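Putative alpha-ketoglutarate-dependent taurine dioxygenase (Burkholderia xenovorans, PDB 5HSX) probably acts as an iron(II)- and 2-oxoglutarate-dependent dioxygenase of the TauD/TfdA family, its metal site holding a sodium ion in this crystal. Local coordinates at residues T120-D125 and A270-A275; Q151-V156 and E251-F256; V220-L225 and L242-V247. All blocks are in the same frame, centred on the assembly; numbering follows the deposited sequence.

Contact 1 (T120-D125 and A270-A275); sequences TGWHTD and ATAHLA. With NA (sodium ion), chain M; EDO (1,2-ethanediol), chain T.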
# COMPACT_ATOMS: atom_id res chain seq x y z
N THR B 120 -5.25 1.87 10.99
CA THR B 120 -5.50 0.64 11.73
C THR B 120 -4.41 -0.38 11.41
O THR B 120 -4.07 -0.61 10.25
CB THR B 120 -6.87 0.06 11.38
OG1 THR B 120 -7.88 0.93 11.90
CG2 THR B 120 -7.04 -1.34 11.96
N GLY B 121 -3.81 -0.94 12.47
CA GLY B 121 -2.78 -1.95 12.33
C GLY B 121 -1.37 -1.42 12.20
O GLY B 121 -0.41 -2.19 12.41
N TRP B 122 -1.20 -0.15 11.88
CA TRP B 122 0.12 0.45 11.74
C TRP B 122 0.75 0.70 13.11
O TRP B 122 0.10 1.27 13.99
CB TRP B 122 0.02 1.76 10.98
CG TRP B 122 -0.20 1.61 9.51
CD1 TRP B 122 -1.40 1.60 8.83
CD2 TRP B 122 0.82 1.45 8.53
NE1 TRP B 122 -1.17 1.46 7.47
CE2 TRP B 122 0.19 1.37 7.27
CE3 TRP B 122 2.23 1.37 8.60
CZ2 TRP B 122 0.92 1.21 6.08
CZ3 TRP B 122 2.94 1.21 7.42
CH2 TRP B 122 2.29 1.13 6.18
N HIS B 123 2.02 0.32 13.26
CA HIS B 123 2.65 0.44 14.57
C HIS B 123 4.16 0.31 14.45
O HIS B 123 4.70 -0.23 13.48
CB HIS B 123 2.15 -0.62 15.53
CG HIS B 123 2.50 -2.00 15.09
ND1 HIS B 123 1.87 -2.61 14.02
CD2 HIS B 123 3.44 -2.87 15.52
CE1 HIS B 123 2.39 -3.81 13.84
NE2 HIS B 123 3.33 -3.99 14.74
N THR B 124 4.84 0.81 15.49
CA THR B 124 6.25 0.58 15.72
C THR B 124 6.37 -0.37 16.91
O THR B 124 5.67 -0.20 17.91
CB THR B 124 6.98 1.90 15.99
OG1 THR B 124 6.78 2.80 14.88
CG2 THR B 124 8.46 1.67 16.17
N ASP B 125 7.21 -1.39 16.78
CA ASP B 125 7.21 -2.49 17.74
C ASP B 125 7.53 -2.04 19.16
O ASP B 125 8.53 -1.36 19.41
CB ASP B 125 8.21 -3.56 17.31
CG ASP B 125 7.71 -4.34 16.12
OD1 ASP B 125 6.48 -4.56 16.04
OD2 ASP B 125 8.54 -4.72 15.27
N ALA B 270 12.84 4.49 12.80
CA ALA B 270 12.46 5.33 11.67
C ALA B 270 11.27 4.79 10.89
O ALA B 270 10.96 5.33 9.83
CB ALA B 270 13.64 5.51 10.72
N THR B 271 10.59 3.75 11.38
CA THR B 271 9.51 3.13 10.61
C THR B 271 8.36 2.77 11.52
O THR B 271 8.52 2.58 12.74
CB THR B 271 9.94 1.85 9.87
OG1 THR B 271 10.39 0.86 10.82
CG2 THR B 271 11.05 2.14 8.86
N ALA B 272 7.19 2.65 10.91
CA ALA B 272 6.12 1.81 11.42
C ALA B 272 5.79 0.80 10.33
O ALA B 272 6.17 0.97 9.17
CB ALA B 272 4.87 2.61 11.81
N HIS B 273 5.09 -0.27 10.71
CA HIS B 273 4.77 -1.29 9.72
C HIS B 273 3.37 -1.82 9.97
O HIS B 273 2.74 -1.56 10.99
CB HIS B 273 5.80 -2.44 9.72
CG HIS B 273 5.92 -3.15 11.03
ND1 HIS B 273 6.71 -2.70 12.06
CD2 HIS B 273 5.35 -4.30 11.47
CE1 HIS B 273 6.62 -3.53 13.08
NE2 HIS B 273 5.80 -4.51 12.75
N LEU B 274 2.90 -2.57 8.99
CA LEU B 274 1.52 -3.04 8.93
C LEU B 274 1.54 -4.52 8.59
O LEU B 274 1.99 -4.91 7.50
CB LEU B 274 0.74 -2.26 7.86
CG LEU B 274 -0.68 -2.75 7.61
CD1 LEU B 274 -1.56 -2.51 8.84
CD2 LEU B 274 -1.25 -2.05 6.38
N ALA B 275 1.05 -5.34 9.51
CA ALA B 275 0.94 -6.77 9.29
C ALA B 275 -0.26 -7.08 8.39
O ALA B 275 -1.25 -6.34 8.38
CB ALA B 275 0.80 -7.51 10.62
NA NA M . 4.88 -5.29 14.64
C1 EDO T . -7.44 1.53 14.92
O1 EDO T . -7.99 0.28 14.51
C2 EDO T . -8.41 2.66 14.65
O2 EDO T . -9.68 2.40 15.27
O HOH W 1 -0.32 -4.83 11.97
O HOH W 2 3.70 -6.80 13.17
O HOH W 3 6.54 -6.80 14.66

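Contact 2 (Q151-V156 and E251-F256); sequences QWTNLV and EFTVRF. With EDO (1,2-ethanediol), chain O.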
# COMPACT_ATOMS: atom_id res chain seq x y z
N GLN B 151 3.75 -4.09 4.91
CA GLN B 151 4.09 -2.74 4.49
C GLN B 151 4.84 -2.01 5.60
O GLN B 151 4.64 -2.28 6.79
CB GLN B 151 2.85 -1.92 4.11
CG GLN B 151 1.95 -2.60 3.08
CD GLN B 151 0.96 -1.64 2.45
OE1 GLN B 151 1.33 -0.53 2.07
NE2 GLN B 151 -0.30 -2.07 2.33
N TRP B 152 5.69 -1.08 5.18
CA TRP B 152 6.40 -0.19 6.09
C TRP B 152 6.19 1.25 5.65
O TRP B 152 5.98 1.54 4.47
CB TRP B 152 7.93 -0.48 6.11
CG TRP B 152 8.34 -1.75 6.81
CD1 TRP B 152 8.88 -1.86 8.06
CD2 TRP B 152 8.26 -3.08 6.29
NE1 TRP B 152 9.13 -3.18 8.36
CE2 TRP B 152 8.76 -3.95 7.28
CE3 TRP B 152 7.82 -3.62 5.08
CZ2 TRP B 152 8.83 -5.33 7.10
CZ3 TRP B 152 7.88 -5.00 4.90
CH2 TRP B 152 8.39 -5.84 5.91
N THR B 153 6.29 2.18 6.60
CA THR B 153 6.25 3.59 6.27
C THR B 153 7.43 4.30 6.90
O THR B 153 7.93 3.90 7.95
CB THR B 153 4.93 4.23 6.70
OG1 THR B 153 4.91 5.58 6.24
CG2 THR B 153 4.75 4.16 8.23
N ASN B 154 7.88 5.37 6.23
CA ASN B 154 9.10 6.08 6.58
C ASN B 154 8.73 7.25 7.48
O ASN B 154 8.23 8.27 7.00
CB ASN B 154 9.80 6.53 5.30
CG ASN B 154 11.08 7.29 5.56
OD1 ASN B 154 11.32 7.80 6.65
ND2 ASN B 154 11.91 7.39 4.53
N LEU B 155 8.98 7.12 8.79
CA LEU B 155 8.60 8.17 9.74
C LEU B 155 9.48 9.40 9.64
O LEU B 155 9.09 10.48 10.11
CB LEU B 155 8.65 7.62 11.17
CG LEU B 155 7.71 6.42 11.39
CD1 LEU B 155 7.81 5.96 12.85
CD2 LEU B 155 6.30 6.78 11.05
N VAL B 156 10.67 9.28 9.06
CA VAL B 156 11.54 10.44 8.89
C VAL B 156 11.05 11.30 7.74
O VAL B 156 10.89 12.52 7.86
CB VAL B 156 12.99 9.99 8.68
CG1 VAL B 156 13.86 11.18 8.27
CG2 VAL B 156 13.55 9.34 9.96
N GLU B 251 3.00 7.82 -0.46
CA GLU B 251 4.34 8.28 -0.81
C GLU B 251 5.38 7.91 0.23
O GLU B 251 6.58 7.92 -0.08
CB GLU B 251 4.33 9.79 -1.01
CG GLU B 251 4.23 10.56 0.29
CD GLU B 251 3.68 11.96 0.12
OE1 GLU B 251 2.43 12.11 0.05
OE2 GLU B 251 4.48 12.92 0.05
N PHE B 252 4.97 7.59 1.46
CA PHE B 252 5.92 7.23 2.51
C PHE B 252 6.10 5.72 2.66
O PHE B 252 6.88 5.30 3.51
CB PHE B 252 5.49 7.80 3.88
CG PHE B 252 5.27 9.29 3.88
CD1 PHE B 252 6.24 10.15 3.36
CD2 PHE B 252 4.10 9.83 4.39
CE1 PHE B 252 6.04 11.53 3.35
CE2 PHE B 252 3.88 11.21 4.38
CZ PHE B 252 4.86 12.06 3.86
N THR B 253 5.42 4.90 1.84
CA THR B 253 5.31 3.48 2.13
C THR B 253 6.00 2.60 1.09
O THR B 253 6.25 3.01 -0.04
CB THR B 253 3.84 3.02 2.24
OG1 THR B 253 3.23 3.04 0.94
CG2 THR B 253 3.07 3.91 3.20
N VAL B 254 6.29 1.37 1.51
CA VAL B 254 6.70 0.30 0.60
C VAL B 254 5.97 -0.98 1.00
O VAL B 254 5.71 -1.21 2.19
CB VAL B 254 8.24 0.10 0.62
CG1 VAL B 254 8.72 -0.42 1.99
CG2 VAL B 254 8.67 -0.84 -0.51
N ARG B 255 5.61 -1.78 0.00
CA ARG B 255 4.92 -3.06 0.20
C ARG B 255 5.83 -4.19 -0.24
O ARG B 255 6.54 -4.08 -1.25
CB ARG B 255 3.60 -3.07 -0.59
CG ARG B 255 2.76 -4.33 -0.45
CD ARG B 255 1.38 -4.07 -1.04
NE ARG B 255 0.57 -5.28 -1.06
CZ ARG B 255 -0.75 -5.28 -1.27
NH1 ARG B 255 -1.39 -4.13 -1.45
NH2 ARG B 255 -1.42 -6.43 -1.28
N PHE B 256 5.81 -5.30 0.50
CA PHE B 256 6.71 -6.43 0.28
C PHE B 256 5.88 -7.70 0.16
O PHE B 256 5.11 -8.03 1.07
CB PHE B 256 7.71 -6.56 1.44
CG PHE B 256 8.77 -7.62 1.25
CD1 PHE B 256 9.76 -7.45 0.30
CD2 PHE B 256 8.80 -8.74 2.05
CE1 PHE B 256 10.76 -8.41 0.14
CE2 PHE B 256 9.79 -9.70 1.90
CZ PHE B 256 10.77 -9.53 0.95
C1 EDO O . -2.63 -6.28 2.31
O1 EDO O . -2.71 -7.06 3.51
C2 EDO O . -1.34 -5.47 2.29
O2 EDO O . -1.34 -4.56 3.40

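Contact 3 (V220-L225 and L242-V247); sequences VSPSFL and LLWEHV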
# COMPACT_ATOMS: atom_id res chain seq x y z
N VAL B 220 4.94 8.17 15.97
CA VAL B 220 3.52 8.21 16.33
C VAL B 220 2.86 6.83 16.34
O VAL B 220 1.63 6.76 16.42
CB VAL B 220 2.74 9.17 15.41
CG1 VAL B 220 3.16 10.62 15.66
CG2 VAL B 220 2.91 8.80 13.93
N SER B 221 3.65 5.74 16.29
CA SER B 221 3.24 4.35 16.53
C SER B 221 1.73 4.16 16.73
O SER B 221 1.27 4.04 17.88
CB SER B 221 4.00 3.82 17.76
OG SER B 221 3.89 2.42 17.87
N PRO B 222 0.93 4.09 15.65
CA PRO B 222 -0.52 4.29 15.82
C PRO B 222 -1.22 3.25 16.68
O PRO B 222 -2.21 3.60 17.35
CB PRO B 222 -1.05 4.28 14.36
CG PRO B 222 0.13 4.86 13.58
CD PRO B 222 1.34 4.21 14.24
N SER B 223 -0.76 2.00 16.72
CA SER B 223 -1.46 1.02 17.56
C SER B 223 -1.28 1.28 19.05
O SER B 223 -2.12 0.85 19.84
CB SER B 223 -0.98 -0.40 17.26
OG SER B 223 -1.34 -0.78 15.96
N PHE B 224 -0.20 1.95 19.45
CA PHE B 224 0.14 2.06 20.87
C PHE B 224 0.06 3.47 21.42
O PHE B 224 -0.19 3.62 22.63
CB PHE B 224 1.55 1.50 21.10
CG PHE B 224 1.71 0.11 20.59
CD1 PHE B 224 0.69 -0.82 20.79
CD2 PHE B 224 2.82 -0.26 19.84
CE1 PHE B 224 0.78 -2.11 20.29
CE2 PHE B 224 2.93 -1.55 19.34
CZ PHE B 224 1.91 -2.48 19.57
N LEU B 225 0.24 4.49 20.59
CA LEU B 225 0.18 5.87 21.07
C LEU B 225 -1.28 6.24 21.34
O LEU B 225 -2.13 6.17 20.44
CB LEU B 225 0.83 6.81 20.06
CG LEU B 225 0.70 8.32 20.29
CD1 LEU B 225 1.23 8.77 21.69
CD2 LEU B 225 1.42 9.08 19.16
N LEU B 242 -4.72 13.53 12.67
CA LEU B 242 -4.00 14.27 11.62
C LEU B 242 -2.66 13.61 11.31
O LEU B 242 -2.33 13.37 10.14
CB LEU B 242 -3.78 15.72 12.07
CG LEU B 242 -2.87 16.58 11.19
CD1 LEU B 242 -3.60 16.92 9.86
CD2 LEU B 242 -2.45 17.84 11.95
N LEU B 243 -1.87 13.31 12.35
CA LEU B 243 -0.54 12.73 12.15
C LEU B 243 -0.62 11.29 11.66
O LEU B 243 0.20 10.86 10.84
CB LEU B 243 0.27 12.82 13.46
CG LEU B 243 0.47 14.24 14.01
CD1 LEU B 243 1.15 14.19 15.38
CD2 LEU B 243 1.32 15.09 13.05
N TRP B 244 -1.62 10.53 12.12
CA TRP B 244 -1.76 9.14 11.70
C TRP B 244 -2.20 9.04 10.25
O TRP B 244 -1.77 8.15 9.51
CB TRP B 244 -2.75 8.42 12.60
CG TRP B 244 -2.23 8.16 13.99
CD1 TRP B 244 -0.92 8.16 14.40
CD2 TRP B 244 -3.01 7.87 15.15
NE1 TRP B 244 -0.85 7.88 15.74
CE2 TRP B 244 -2.12 7.70 16.22
CE3 TRP B 244 -4.39 7.74 15.38
CZ2 TRP B 244 -2.55 7.38 17.52
CZ3 TRP B 244 -4.82 7.42 16.67
CH2 TRP B 244 -3.90 7.26 17.72
N GLU B 245 -3.11 9.92 9.82
CA GLU B 245 -3.45 9.98 8.41
C GLU B 245 -2.23 10.35 7.57
O GLU B 245 -1.98 9.76 6.51
CB GLU B 245 -4.59 10.99 8.24
CG GLU B 245 -4.81 11.56 6.87
CD GLU B 245 -5.98 12.54 6.89
OE1 GLU B 245 -7.06 12.11 6.47
OE2 GLU B 245 -5.83 13.71 7.36
N HIS B 246 -1.44 11.29 8.07
CA HIS B 246 -0.26 11.75 7.34
C HIS B 246 0.74 10.62 7.14
O HIS B 246 1.25 10.41 6.03
CB HIS B 246 0.35 12.93 8.11
CG HIS B 246 1.60 13.49 7.50
ND1 HIS B 246 1.58 14.31 6.39
CD2 HIS B 246 2.90 13.39 7.87
CE1 HIS B 246 2.82 14.67 6.09
NE2 HIS B 246 3.63 14.13 6.97
N VAL B 247 1.06 9.86 8.20
CA VAL B 247 2.14 8.88 8.10
C VAL B 247 1.77 7.68 7.25
O VAL B 247 2.65 6.91 6.89
CB VAL B 247 2.63 8.32 9.46
CG1 VAL B 247 3.18 9.43 10.33
CG2 VAL B 247 1.54 7.50 10.17

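Contact 1 (T120-D125 and A270-A275)
H123 and H273 reach the same sodium ion with their NE2 atoms, H123 NE2 at 2.0 Å and H273 NE2 at 2.2 Å, and D125 joins them through OD1. Two waters and the backbone O of the C-terminal residue N323 complete the six ligands. The two imidazoles meet obliquely, their planes 57° apart. The carboxylate of D125 comes in at the edge of the H273 ring, OD1 lying 3.1 Å from H273 CE1. H123 and H273 face the same side of the sheet, and with CG between the backbone N and the carbonyl carbon (chi1 64° and 60°) their NE2 atoms converge on the metal.

Behind the ligands, ND1 of H123 donates to the carbonyl O of G121 at 2.8 Å, with the acceptor close to the ring plane; this bond fixes the imidazole's rotation and leaves NE2 for the metal. The same carbonyl also accepts from a water, which in turn accepts from A275 N. The backbones of H123 and H273 form an antiparallel hydrogen-bonded pair, H273 N to H123 O the shorter at 2.8 Å. One step on, T124 OG1 donates to the carbonyl O of T271.

On the other side W122 and L274 make an apolar patch. L274 CB stands over the six-membered ring of W122, 3.7 Å from its centroid and nearly on the ring normal, while the carbonyl O of A272 lies at the indole edge, near its plane.

Two histidines and an aspartate, His-X-Asp on one strand and its loop and the distal histidine on the next, make the facial triad of the 2-oxoglutarate dioxygenases. Sodium probably stands in for iron(II) here, and O of N323 and the two waters fill positions that 2-oxoglutarate and oxygen would be expected to use.

Contact 2 (Q151-V156 and E251-F256)
W152 sets the edge of its indole against F256, CZ3 lying 3.8 Å from F256 CB, the two side chains running side by side the same way. Nearer the backbone, W152 CB touches V254 CG1; F61 meets the W152 ring edge-to-face and stacks on that of F256.

W152 and V254 form an antiparallel hydrogen-bonded pair, W152 N to V254 O and V254 N to W152 O both 3.0 Å. A third bond, from N154 N to F252 O, brings the pairing to N154, which caps the next helix: its OD1 accepts from A157 N and weakly from V156 N.

The opposite side carries Q151, T153, T253 and R255. Q151 CG lies 4.0 Å from R255 CG, and the amide and guanidinium planes are turned only 18° apart. Q151 NE2 donates almost straight (169°) to O2 of an ethanediol, whose C2 sits over the guanidinium face. R255 forms a salt bridge with D149. T153 OG1, anti to the backbone N (chi1 -175°), bonds to V247 O.

Chemically the pair is two-sided: aromatic and aliphatic groups fill the core, while opposite, T153 and T253 bond within the chain and Q151 and R255 pack on P250 and V254 of the second subunit.

Contact 3 (V220-L225 and L242-V247)
From CB, W244 turns CG beside its backbone N (chi1 -72°), and the indole and the proline ring of P222 pass each other in opposite directions. CG lies 4.1 Å from P222 CB, and CD1 comes to 3.6 Å from P222 CG, so the proline covers one face of the five-membered ring; P222 CB stands 8° off the ring normal. NE1 donates to the carbonyl O of V220 at 2.8 Å, through a bent bond (140°) whose acceptor is tilted from the indole plane. Farther out, CZ2 and CH2 reach the carbonyl O of L225 at the ring edge, at 3.2 and 3.4 Å.

V220 packs beside the indole: its CG2 meets V247 CG1 tip to tip at 3.7 Å and also touches W244 CD1, while CG1 packs on L243 CD1. Within the loop, S221 O accepts from both F224 N and L225 N. Beyond it, S221 OG bonds to T124 N and S223 OG to W122 O, while W119 lies against both W244 and P222.

This is helix-on-loop packing: a proline–tryptophan CH-pi contact joins the last turns of helix 233-247 to the connection between strands 216-218 and 225-228 in the double-stranded beta-helix (jelly-roll) fold of the TauD/TfdA family.

Contacts 1 and 2 lie in one four-stranded antiparallel sheet, ordered 122-123, 271-274, 150-154, 253-256, their centres about 9 Å apart. Strands 271-274 and 150-154 are neighbours and join them through backbone hydrogen bonds, L274 N to Q151 O and T153 N to A272 O. Contact 3 sits beside the sheet, its centre about 9 Å from that of contact 1 and 13 Å from that of contact 2; helix 233-247 leads on to strand 253-256. Along the chain, 120-125 and 270-275 enclose 151-156 and 251-256, which enclose 220-225 and 242-247. The edge strand that supplies H123 has strand 271-274, with H273, on one side, and the 220-225 loop also packs on it.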